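Local coordinates for protein nitrite oxidoreductase subunit A (Kuenenia stuttgartiensis, PDB 7B04) that belongs to the molybdopterin oxidoreductase family and holds a molybdenum atom, two MD1 groups and an iron/sulfur cluster, at residues F911-P916 and T1016-S1021; Q407-G412 and T445-G450; D295-K300 and M324-K329; R132-R137 and A694-S699. One frame throughout, in Å; residues are numbered along the deposited sequence.

Interaction 1 (F911-P916 and T1016-S1021); sequences FYCVTP and TMMKHS. With MD1 (phosphoric acid 4-(2-amino-4-oxo-3,4,5,6,-tetrahydro-pteridin-6-yl)-2-hydroxy-3,4-dimercapto-but-3-en-yl ester guanylate ester), chain C.
Tyr912 and Thr1016 begin a ladder of hydrogen bonds between two parallel strands. The carbonyl O of Tyr912 takes two bonds: Thr1016 N lies 2.9 Å from it and above the carbonyl plane, while Thr1016 OG1 comes in the plane, on a lone pair. With chi1 at 64°, OG1 sits between the backbone N and carbonyl carbon of Thr1016, facing the neighbouring strand; a small hydroxyl suits this place. Val914 N then donates to Thr1016 O (2.9 Å), Met1018 N to Val914 O (3.0 Å) and His1020 N to Pro916 O, which carries the pairing beyond the strands.

Apolar contacts lie on both faces. Cys913 SG meets the terminal CE of Met1018 at 3.6 Å on the face shared with Thr1016. On the other face Val914 CG2 lies 3.6 Å from Met1017 CG, and the bent Met1017 chain also touches the rigid ring of Pro916 through CD.

The polar ends grip MD1. His1020 lays one ring face on the pterin, with MD1 C16 over the ring centre, and NE2 donates in plane to MD1 O11 (2.6 Å). Thr915 OG1 accepts from MD1 N17, though the modelled length is doubtful.

Strand 1015-1018 is flanked by strand 956-959 and strand 911-914 by strand 1102-1109, while Lys1019 NZ, near the Pro916 ring, forms a salt bridge with Glu311 and bonds to Lys917 O.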
# COMPACT_ATOMS: atom_id res chain seq x y z
N PHE B 911 12.88 19.77 14.17
CA PHE B 911 11.83 19.10 13.41
C PHE B 911 11.74 17.66 13.87
O PHE B 911 12.74 16.94 13.84
CB PHE B 911 12.12 19.14 11.90
CG PHE B 911 11.83 20.46 11.26
CD1 PHE B 911 10.52 20.87 11.05
CD2 PHE B 911 12.86 21.29 10.85
CE1 PHE B 911 10.25 22.08 10.45
CE2 PHE B 911 12.59 22.50 10.25
CZ PHE B 911 11.29 22.90 10.05
N TYR B 912 10.55 17.24 14.29
CA TYR B 912 10.39 15.81 14.50
C TYR B 912 10.46 15.12 13.14
O TYR B 912 10.26 15.73 12.09
CB TYR B 912 9.05 15.50 15.18
CG TYR B 912 8.88 16.11 16.56
CD1 TYR B 912 9.40 15.50 17.69
CD2 TYR B 912 8.17 17.30 16.72
CE1 TYR B 912 9.24 16.06 18.94
CE2 TYR B 912 8.01 17.86 17.97
CZ TYR B 912 8.54 17.24 19.08
OH TYR B 912 8.37 17.80 20.32
N CYS B 913 10.71 13.82 13.17
CA CYS B 913 10.81 13.09 11.90
C CYS B 913 10.24 11.70 12.15
O CYS B 913 10.97 10.76 12.49
CB CYS B 913 12.24 13.03 11.38
SG CYS B 913 12.37 12.42 9.69
N VAL B 914 8.95 11.58 11.95
CA VAL B 914 8.28 10.31 12.11
C VAL B 914 8.54 9.46 10.88
O VAL B 914 8.66 9.98 9.76
CB VAL B 914 6.77 10.52 12.33
CG1 VAL B 914 6.50 11.17 13.67
CG2 VAL B 914 6.21 11.37 11.21
N THR B 915 8.69 8.15 11.07
CA THR B 915 8.84 7.23 9.96
C THR B 915 7.76 6.17 10.11
O THR B 915 8.03 5.03 10.53
CB THR B 915 10.24 6.62 9.88
OG1 THR B 915 10.52 5.87 11.07
CG2 THR B 915 11.28 7.71 9.71
N PRO B 916 6.52 6.49 9.75
CA PRO B 916 5.43 5.52 9.86
C PRO B 916 5.52 4.52 8.72
O PRO B 916 6.40 4.60 7.86
CB PRO B 916 4.17 6.39 9.75
CG PRO B 916 4.64 7.80 9.97
CD PRO B 916 6.02 7.82 9.39
N THR B 1016 7.88 16.29 10.49
CA THR B 1016 8.14 15.82 9.14
C THR B 1016 7.94 14.32 9.10
O THR B 1016 8.08 13.63 10.11
CB THR B 1016 9.56 16.19 8.69
OG1 THR B 1016 10.51 15.50 9.51
CG2 THR B 1016 9.79 17.69 8.81
N MET B 1017 7.64 13.80 7.91
CA MET B 1017 7.26 12.40 7.78
C MET B 1017 7.95 11.78 6.58
O MET B 1017 7.95 12.35 5.49
CB MET B 1017 5.74 12.25 7.64
CG MET B 1017 5.24 10.83 7.80
SD MET B 1017 5.32 9.82 6.30
CE MET B 1017 3.85 10.36 5.45
N MET B 1018 8.52 10.59 6.79
CA MET B 1018 9.00 9.74 5.72
C MET B 1018 8.45 8.35 5.96
O MET B 1018 8.52 7.84 7.07
CB MET B 1018 10.54 9.69 5.67
CG MET B 1018 11.21 11.03 5.44
SD MET B 1018 13.00 10.87 5.24
CE MET B 1018 13.50 10.48 6.91
N LYS B 1019 7.90 7.73 4.92
CA LYS B 1019 7.39 6.38 5.09
C LYS B 1019 8.57 5.43 5.26
O LYS B 1019 9.67 5.67 4.75
CB LYS B 1019 6.50 5.97 3.91
CG LYS B 1019 5.14 6.67 3.93
CD LYS B 1019 4.36 6.31 5.19
CE LYS B 1019 2.96 6.90 5.17
NZ LYS B 1019 2.22 6.67 6.45
N HIS B 1020 8.35 4.35 5.99
CA HIS B 1020 9.43 3.47 6.40
C HIS B 1020 9.77 2.49 5.30
O HIS B 1020 8.88 2.04 4.56
CB HIS B 1020 9.06 2.71 7.68
CG HIS B 1020 10.02 1.62 8.03
ND1 HIS B 1020 11.37 1.87 8.20
CD2 HIS B 1020 9.85 0.30 8.25
CE1 HIS B 1020 11.99 0.74 8.49
NE2 HIS B 1020 11.09 -0.23 8.53
N SER B 1021 11.07 2.19 5.14
CA SER B 1021 11.50 1.16 4.19
C SER B 1021 11.29 1.34 2.69
O SER B 1021 10.35 0.81 2.09
CB SER B 1021 10.97 -0.19 4.56
OG SER B 1021 11.91 -0.89 5.34
PB MD1 C . 11.47 -6.88 8.02
O3B MD1 C . 10.63 -6.38 6.70
O1B MD1 C . 12.94 -6.78 7.71
O2B MD1 C . 11.12 -8.32 8.31
O3A MD1 C . 11.13 -5.98 9.37
C10 MD1 C . 9.96 -5.23 9.49
C11 MD1 C . 10.28 -3.90 10.23
O11 MD1 C . 10.51 -2.74 9.15
C12 MD1 C . 9.32 -3.60 11.11
S12 MD1 C . 7.83 -4.64 11.17
C13 MD1 C . 9.36 -2.43 12.14
S13 MD1 C . 7.87 -2.33 13.18
C14 MD1 C . 10.38 -1.42 12.37
N15 MD1 C . 9.74 -0.06 11.81
C16 MD1 C . 10.64 1.01 11.59
C15 MD1 C . 10.09 2.37 11.35
O14 MD1 C . 8.92 2.54 11.35
N17 MD1 C . 11.02 3.51 11.10
C17 MD1 C . 12.54 3.28 11.09
N16 MD1 C . 13.44 4.39 10.85
N18 MD1 C . 13.11 1.90 11.34
C20 MD1 C . 12.24 0.79 11.59
N8 MD1 C . 12.82 -0.47 11.81
C7 MD1 C . 11.80 -1.70 11.98
PA MD1 C . 10.63 -7.19 5.26
O1A MD1 C . 9.35 -6.92 4.51
O2A MD1 C . 11.80 -6.69 4.46
O5' MD1 C . 10.86 -8.81 5.42
C5' MD1 C . 10.63 -9.57 4.26
C4' MD1 C . 11.99 -9.89 3.54
O4' MD1 C . 12.08 -11.41 3.24
C1' MD1 C . 11.75 -11.56 1.72
N9 MD1 C . 10.73 -12.61 1.49
C4 MD1 C . 11.05 -13.87 1.74
N3 MD1 C . 12.31 -14.48 2.24
C2 MD1 C . 12.38 -15.93 2.43
N2 MD1 C . 13.61 -16.51 2.92
N1 MD1 C . 11.25 -16.77 2.14
C6 MD1 C . 10.04 -16.17 1.65
O6 MD1 C . 9.11 -16.86 1.41
C5 MD1 C . 9.97 -14.65 1.46
N7 MD1 C . 9.00 -13.85 1.03
C8 MD1 C . 9.46 -12.58 1.05
C2' MD1 C . 11.33 -10.42 1.35
O2' MD1 C . 11.75 -10.15 -0.02
C3' MD1 C . 12.02 -9.33 2.39
O3' MD1 C . 13.40 -9.08 1.97

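Interaction 2 (Q407-G412 and T445-G450); sequences QDISDG and TRDDVG
Gly412 and Asp447 bring two irregular loops to a CA-CA distance of 6.6 Å, and Gln407 and Thr445 stand 7.1 Å apart by the same measure, with no hydrogen bond crossing between the segments. Side chains make most of the contact. Ile409 is its centre: chi1 of 59° turns CG2 anti to the carbonyl carbon and toward Thr445, where it lies 3.6 Å from Thr445 CG2 and 3.5 Å from Thr445 OG1. The branched threonine suits the place, since its methyl packs on isoleucine while its hydroxyl bonds to Asp430. The carboxylate of Asp447 reaches between Ile409 and Gly412, its OD2 3.6 Å from Ile409 CB and 3.4 Å from Gly412 CA. Gly412 has no side chain, which lets the acid approach its backbone this closely; the second oxygen, OD1, is held by Ser414. The extended chain of Gln407 crosses Thr445 at a slant and brings OE1 to 3.7 Å from Thr445 CB.

Within its own loop Asp448 OD2 receives a weak bond from Thr445 N, and OD1 forms a salt bridge with Lys456. Arg425, on helix 422-428, touches both Ile409 and Thr445. This is plain packing of two connecting loops, which lead into the short helices 413-416 and 452-455, and the second of them turns through an inverse gamma turn centred on Asp448.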
# COMPACT_ATOMS: atom_id res chain seq x y z
N GLN B 407 -0.21 -17.67 51.96
CA GLN B 407 -1.33 -18.59 51.83
C GLN B 407 -1.03 -19.63 50.76
O GLN B 407 -0.36 -19.36 49.76
CB GLN B 407 -2.61 -17.82 51.48
CG GLN B 407 -2.98 -16.76 52.51
CD GLN B 407 -4.24 -16.00 52.14
OE1 GLN B 407 -4.86 -16.26 51.11
NE2 GLN B 407 -4.61 -15.04 52.98
N ASP B 408 -1.54 -20.84 50.98
CA ASP B 408 -1.26 -21.96 50.09
C ASP B 408 -2.23 -21.88 48.92
O ASP B 408 -3.39 -22.27 49.03
CB ASP B 408 -1.38 -23.29 50.84
CG ASP B 408 -0.86 -24.46 50.04
OD1 ASP B 408 0.38 -24.56 49.88
OD2 ASP B 408 -1.67 -25.28 49.57
N ILE B 409 -1.73 -21.39 47.78
CA ILE B 409 -2.56 -21.24 46.59
C ILE B 409 -2.17 -22.32 45.60
O ILE B 409 -2.22 -22.12 44.38
CB ILE B 409 -2.42 -19.84 45.98
CG1 ILE B 409 -0.97 -19.54 45.60
CG2 ILE B 409 -2.94 -18.81 46.96
CD1 ILE B 409 -0.80 -18.32 44.72
N SER B 410 -1.80 -23.49 46.13
CA SER B 410 -1.37 -24.59 45.29
C SER B 410 -2.56 -25.32 44.68
O SER B 410 -2.41 -26.01 43.67
CB SER B 410 -0.50 -25.57 46.09
OG SER B 410 -1.24 -26.19 47.12
N ASP B 411 -3.74 -25.17 45.29
CA ASP B 411 -4.99 -25.63 44.72
C ASP B 411 -5.67 -24.57 43.87
O ASP B 411 -6.71 -24.85 43.26
CB ASP B 411 -5.93 -26.08 45.83
CG ASP B 411 -6.17 -24.99 46.87
OD1 ASP B 411 -5.50 -23.94 46.79
OD2 ASP B 411 -7.01 -25.19 47.77
N GLY B 412 -5.12 -23.36 43.82
CA GLY B 412 -5.74 -22.25 43.13
C GLY B 412 -5.45 -22.27 41.64
O GLY B 412 -4.64 -23.06 41.13
N THR B 445 -4.67 -12.64 48.38
CA THR B 445 -3.74 -13.42 47.54
C THR B 445 -3.90 -13.01 46.08
O THR B 445 -4.77 -12.23 45.78
CB THR B 445 -3.89 -14.91 47.86
OG1 THR B 445 -2.59 -15.47 47.85
CG2 THR B 445 -4.76 -15.67 46.88
N ARG B 446 -3.00 -13.50 45.23
CA ARG B 446 -3.00 -13.23 43.78
C ARG B 446 -4.29 -13.76 43.17
O ARG B 446 -4.85 -13.10 42.32
CB ARG B 446 -1.92 -14.10 43.16
CG ARG B 446 -1.26 -13.52 41.93
CD ARG B 446 -0.21 -14.52 41.52
NE ARG B 446 -0.42 -14.89 40.15
CZ ARG B 446 -0.45 -14.03 39.14
NH1 ARG B 446 -0.60 -12.74 39.37
NH2 ARG B 446 -0.30 -14.47 37.91
N ASP B 447 -4.69 -14.95 43.60
CA ASP B 447 -5.91 -15.64 43.15
C ASP B 447 -7.16 -14.94 43.67
O ASP B 447 -8.17 -15.08 43.05
CB ASP B 447 -5.90 -17.10 43.56
CG ASP B 447 -4.84 -17.88 42.83
OD1 ASP B 447 -4.27 -17.34 41.90
OD2 ASP B 447 -4.61 -19.01 43.20
N ASP B 448 -7.07 -14.19 44.76
CA ASP B 448 -8.26 -13.52 45.35
C ASP B 448 -8.54 -12.25 44.56
O ASP B 448 -8.25 -11.17 45.04
CB ASP B 448 -8.03 -13.12 46.80
CG ASP B 448 -7.84 -14.30 47.72
OD1 ASP B 448 -7.94 -15.42 47.25
OD2 ASP B 448 -7.62 -14.07 48.90
N VAL B 449 -9.15 -12.44 43.41
CA VAL B 449 -9.43 -11.34 42.46
C VAL B 449 -10.83 -11.55 41.94
O VAL B 449 -11.31 -12.66 41.92
CB VAL B 449 -8.41 -11.35 41.31
CG1 VAL B 449 -8.74 -12.42 40.31
CG2 VAL B 449 -8.32 -10.00 40.65
N GLY B 450 -11.44 -10.46 41.54
CA GLY B 450 -12.79 -10.44 41.02
C GLY B 450 -13.79 -10.81 42.09
O GLY B 450 -13.76 -10.32 43.22

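Interaction 3 (D295-K300 and M324-K329); sequences DVRFSK and MERGGK
Arg297, with CG anti to the backbone N and a bend at chi3 (77°), brings its guanidinium onto that of Arg326, whose chain runs extended from CG to NE. The planes lie 25° apart with centres separated by 3.5 Å. Arg326 NH1 sits over the centre of the Arg297 group, and Arg297 NE lies over the Arg326 group toward its rim. Like charges meet here, yet the carboxylate of Glu322 forms a salt bridge with Arg297 NH2 and a long, weak ion pair with Arg326, and probably helps to balance the two positive charges. Flat, delocalised groups suit such a place, since they can stack by their faces and still use their N-H groups at the rim.

Lys300 makes the second link. Its chain bends at chi2 (-55°) and straightens beyond, delivering NZ to Arg326 O at 2.7 Å, where it arrives a little off the carbonyl plane. The third link is a backbone one, Lys329 N donating to Lys300 O. Beside it Gly328 lets its CA come close to that same oxygen, and Gly327 has positive phi, a conformation that glycine adopts readily.

A neighbouring chain, subunit B, covers this edge: Arg326 NH2 donates to Val395 O of subunit B, and Lys300 has a cation-pi contact with Phe364 of subunit B. Lys300 and Lys329 stand at the entrances to the adjacent parallel strands 301-304 and 329-332, which a beta-alpha-beta crossover through helices 309-312 and 314-321 connects.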
# COMPACT_ATOMS: atom_id res chain seq x y z
N ASP B 295 -13.88 -8.10 16.34
CA ASP B 295 -14.37 -7.65 17.64
C ASP B 295 -14.40 -6.13 17.75
O ASP B 295 -15.28 -5.58 18.42
CB ASP B 295 -13.46 -8.25 18.73
CG ASP B 295 -13.97 -8.02 20.16
OD1 ASP B 295 -14.74 -7.08 20.42
OD2 ASP B 295 -13.57 -8.80 21.05
N VAL B 296 -13.49 -5.42 17.07
CA VAL B 296 -13.49 -3.96 17.19
C VAL B 296 -14.81 -3.38 16.69
O VAL B 296 -15.27 -2.35 17.18
CB VAL B 296 -12.26 -3.32 16.50
CG1 VAL B 296 -12.14 -3.70 15.08
CG2 VAL B 296 -12.34 -1.83 16.60
N ARG B 297 -15.47 -4.05 15.73
CA ARG B 297 -16.75 -3.53 15.25
C ARG B 297 -17.84 -3.65 16.31
O ARG B 297 -18.94 -3.13 16.10
CB ARG B 297 -17.17 -4.25 13.97
CG ARG B 297 -18.23 -3.49 13.15
CD ARG B 297 -18.47 -4.10 11.77
NE ARG B 297 -19.28 -5.31 11.82
CZ ARG B 297 -19.62 -6.03 10.75
NH1 ARG B 297 -20.36 -7.12 10.88
NH2 ARG B 297 -19.22 -5.64 9.54
N PHE B 298 -17.56 -4.31 17.43
CA PHE B 298 -18.45 -4.26 18.59
C PHE B 298 -18.28 -2.98 19.40
O PHE B 298 -19.18 -2.63 20.17
CB PHE B 298 -18.21 -5.47 19.50
CG PHE B 298 -18.67 -6.78 18.91
CD1 PHE B 298 -19.58 -6.81 17.87
CD2 PHE B 298 -18.19 -7.98 19.41
CE1 PHE B 298 -20.01 -8.02 17.34
CE2 PHE B 298 -18.61 -9.19 18.89
CZ PHE B 298 -19.52 -9.21 17.85
N SER B 299 -17.15 -2.29 19.24
CA SER B 299 -16.88 -1.09 20.03
C SER B 299 -17.85 0.03 19.66
O SER B 299 -18.23 0.19 18.49
CB SER B 299 -15.44 -0.62 19.81
OG SER B 299 -14.52 -1.60 20.26
N LYS B 300 -18.26 0.81 20.67
CA LYS B 300 -19.13 1.96 20.45
C LYS B 300 -18.46 3.31 20.64
O LYS B 300 -18.96 4.31 20.11
CB LYS B 300 -20.37 1.86 21.36
CG LYS B 300 -21.20 0.62 21.06
CD LYS B 300 -21.58 0.56 19.59
CE LYS B 300 -22.33 -0.72 19.24
NZ LYS B 300 -22.61 -0.83 17.78
N MET B 324 -18.77 3.93 12.60
CA MET B 324 -19.59 5.12 12.42
C MET B 324 -20.96 4.79 11.82
O MET B 324 -21.76 5.71 11.64
CB MET B 324 -18.87 6.12 11.51
CG MET B 324 -18.81 5.70 10.06
SD MET B 324 -18.07 6.95 9.00
CE MET B 324 -16.35 6.81 9.48
N GLU B 325 -21.24 3.52 11.52
CA GLU B 325 -22.50 3.13 10.92
C GLU B 325 -23.40 2.34 11.86
O GLU B 325 -24.52 1.99 11.47
CB GLU B 325 -22.24 2.29 9.66
CG GLU B 325 -21.45 3.01 8.59
CD GLU B 325 -21.13 2.11 7.41
OE1 GLU B 325 -21.46 0.90 7.47
OE2 GLU B 325 -20.56 2.61 6.42
N ARG B 326 -22.93 2.02 13.07
CA ARG B 326 -23.71 1.22 14.02
C ARG B 326 -23.76 1.90 15.39
O ARG B 326 -23.66 1.25 16.43
CB ARG B 326 -23.16 -0.21 14.11
CG ARG B 326 -22.54 -0.70 12.82
CD ARG B 326 -21.91 -2.08 12.95
NE ARG B 326 -21.50 -2.60 11.65
CZ ARG B 326 -22.12 -3.58 11.00
NH1 ARG B 326 -21.67 -3.97 9.82
NH2 ARG B 326 -23.18 -4.17 11.53
N GLY B 327 -23.92 3.22 15.39
CA GLY B 327 -24.04 3.96 16.63
C GLY B 327 -22.76 4.08 17.42
O GLY B 327 -22.82 4.28 18.63
N GLY B 328 -21.61 4.00 16.76
CA GLY B 328 -20.34 4.11 17.44
C GLY B 328 -19.62 5.41 17.17
O GLY B 328 -19.89 6.07 16.16
N LYS B 329 -18.71 5.80 18.06
CA LYS B 329 -17.92 7.02 17.91
C LYS B 329 -16.45 6.67 17.76
O LYS B 329 -15.94 5.78 18.45
CB LYS B 329 -18.12 7.96 19.10
CG LYS B 329 -19.41 8.77 19.09
CD LYS B 329 -19.39 9.81 20.19
CE LYS B 329 -20.60 10.73 20.13
NZ LYS B 329 -20.54 11.78 21.18

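Interaction 4 (R132-R137 and A694-S699)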
# COMPACT_ATOMS: atom_id res chain seq x y z
N ARG B 132 18.31 -15.23 -8.37
CA ARG B 132 18.27 -16.29 -9.36
C ARG B 132 19.12 -17.50 -9.02
O ARG B 132 18.84 -18.59 -9.53
CB ARG B 132 18.70 -15.76 -10.73
CG ARG B 132 17.88 -14.60 -11.25
CD ARG B 132 18.28 -14.24 -12.66
NE ARG B 132 19.71 -13.98 -12.77
CZ ARG B 132 20.29 -12.82 -12.47
NH1 ARG B 132 19.55 -11.81 -12.04
NH2 ARG B 132 21.60 -12.67 -12.60
N TYR B 133 20.13 -17.36 -8.17
CA TYR B 133 21.07 -18.43 -7.88
C TYR B 133 21.86 -18.05 -6.64
O TYR B 133 21.95 -16.87 -6.30
CB TYR B 133 22.01 -18.67 -9.07
CG TYR B 133 22.53 -17.39 -9.71
CD1 TYR B 133 21.92 -16.85 -10.83
CD2 TYR B 133 23.62 -16.72 -9.18
CE1 TYR B 133 22.38 -15.69 -11.41
CE2 TYR B 133 24.10 -15.56 -9.75
CZ TYR B 133 23.47 -15.05 -10.87
OH TYR B 133 23.94 -13.89 -11.44
N PRO B 134 22.43 -19.04 -5.94
CA PRO B 134 23.19 -18.72 -4.72
C PRO B 134 24.35 -17.78 -5.01
O PRO B 134 25.00 -17.87 -6.06
CB PRO B 134 23.68 -20.09 -4.24
CG PRO B 134 22.69 -21.05 -4.81
CD PRO B 134 22.29 -20.49 -6.14
N LEU B 135 24.61 -16.88 -4.07
CA LEU B 135 25.64 -15.87 -4.21
C LEU B 135 26.64 -15.96 -3.06
O LEU B 135 26.25 -16.18 -1.91
CB LEU B 135 25.04 -14.46 -4.25
CG LEU B 135 24.17 -14.11 -5.46
CD1 LEU B 135 23.51 -12.75 -5.25
CD2 LEU B 135 25.00 -14.13 -6.72
N ILE B 136 27.91 -15.78 -3.39
CA ILE B 136 28.98 -15.65 -2.40
C ILE B 136 29.84 -14.46 -2.80
O ILE B 136 30.11 -14.25 -3.98
CB ILE B 136 29.82 -16.94 -2.29
CG1 ILE B 136 30.90 -16.80 -1.22
CG2 ILE B 136 30.44 -17.31 -3.64
CD1 ILE B 136 31.63 -18.09 -0.90
N ARG B 137 30.25 -13.68 -1.81
CA ARG B 137 31.03 -12.48 -2.08
C ARG B 137 32.48 -12.86 -2.39
O ARG B 137 33.05 -13.76 -1.75
CB ARG B 137 30.97 -11.51 -0.90
CG ARG B 137 31.57 -10.15 -1.20
CD ARG B 137 31.39 -9.21 -0.02
NE ARG B 137 32.00 -9.76 1.18
CZ ARG B 137 33.30 -9.69 1.46
NH1 ARG B 137 34.14 -9.07 0.63
NH2 ARG B 137 33.76 -10.23 2.58
N ALA B 694 24.25 -15.35 -0.07
CA ALA B 694 22.86 -15.15 -0.46
C ALA B 694 22.29 -16.48 -0.92
O ALA B 694 22.90 -17.17 -1.73
CB ALA B 694 22.74 -14.10 -1.57
N PHE B 695 21.12 -16.83 -0.39
CA PHE B 695 20.48 -18.10 -0.72
C PHE B 695 19.10 -17.84 -1.30
O PHE B 695 18.20 -17.36 -0.57
CB PHE B 695 20.39 -18.99 0.52
CG PHE B 695 21.72 -19.37 1.09
CD1 PHE B 695 22.48 -20.37 0.51
CD2 PHE B 695 22.23 -18.71 2.19
CE1 PHE B 695 23.71 -20.72 1.02
CE2 PHE B 695 23.46 -19.05 2.71
CZ PHE B 695 24.20 -20.05 2.13
N PRO B 696 18.87 -18.12 -2.58
CA PRO B 696 17.55 -17.87 -3.18
C PRO B 696 16.54 -18.89 -2.67
O PRO B 696 16.71 -20.10 -2.84
CB PRO B 696 17.81 -18.02 -4.68
CG PRO B 696 18.99 -18.93 -4.76
CD PRO B 696 19.84 -18.63 -3.56
N ALA B 697 15.49 -18.39 -2.04
CA ALA B 697 14.41 -19.21 -1.52
C ALA B 697 13.20 -19.15 -2.44
O ALA B 697 13.08 -18.26 -3.30
CB ALA B 697 14.02 -18.75 -0.12
N ASN B 698 12.30 -20.10 -2.26
CA ASN B 698 11.05 -20.13 -3.00
C ASN B 698 10.07 -19.13 -2.41
O ASN B 698 9.92 -19.06 -1.18
CB ASN B 698 10.45 -21.53 -2.99
CG ASN B 698 11.13 -22.46 -3.97
OD1 ASN B 698 11.51 -22.06 -5.07
ND2 ASN B 698 11.26 -23.73 -3.59
N SER B 699 9.42 -18.35 -3.26
CA SER B 699 8.39 -17.44 -2.80
C SER B 699 7.14 -18.24 -2.42
O SER B 699 7.09 -19.46 -2.54
CB SER B 699 8.08 -16.40 -3.87
OG SER B 699 7.52 -17.00 -5.02
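Leu135 and Ala694 form an antiparallel, hydrogen-bonded pair with CA atoms 4.7 Å apart. Two backbone bonds close it: Leu135 N donates to Ala694 O at 2.9 Å and nearly straight, and Ala694 N donates to Leu135 O at 2.8 Å. A weaker CA-H...O contact adds to them, Pro134 CA lying 3.4 Å from the same Ala694 O.

Two apolar contacts accompany the bonds. Leu135 CB meets Ala694 CB at 3.5 Å, and of the two leucine branches CD1 is the nearer, 4.0 Å from Ala694 CB; the small alanine leaves room for this larger neighbour. Farther on, two proline rings cross at about a right angle, Pro134 CD standing 3.9 Å from Pro696 CG. Pro696 also presses its ring on the backbone, with CG 3.5 Å from Tyr133 C. Prolines suit this end of the pairing, because neither has an N-H to offer a partner strand and both present rigid, apolar rings. Trp174, at the start of helix 174-191, packs against both of them.

Strands 135-137 and 693-696 are neighbours in a mixed sheet, where 693-696 runs parallel to 676-681 on its other side. Just beyond this strand end, Ala697 and Asn698 touch MD1, so the strand leads directly into residues of an MD1 pocket.

Overall arrangement
From the N terminus the chain first lays down 132-137, whose partner 694-699 comes after 556 intervening residues, so interaction 4 closes a very long loop and joins an early strand to a mixed sheet. Interactions 3 and 2 both fall within that span, one after the other: interaction 3 closes a short crossover in the parallel sheet beside subunit B, and interaction 2 joins two peripheral loops. Interaction 1 follows in series, closing a loop of 99 residues in a separate mixed sheet. No two of the contacts cross or touch. Interactions 1 and 4 each contribute residues to an MD1 pocket, their centres 32 Å apart, whereas interactions 2 and 4 lie 55 Å apart between centres.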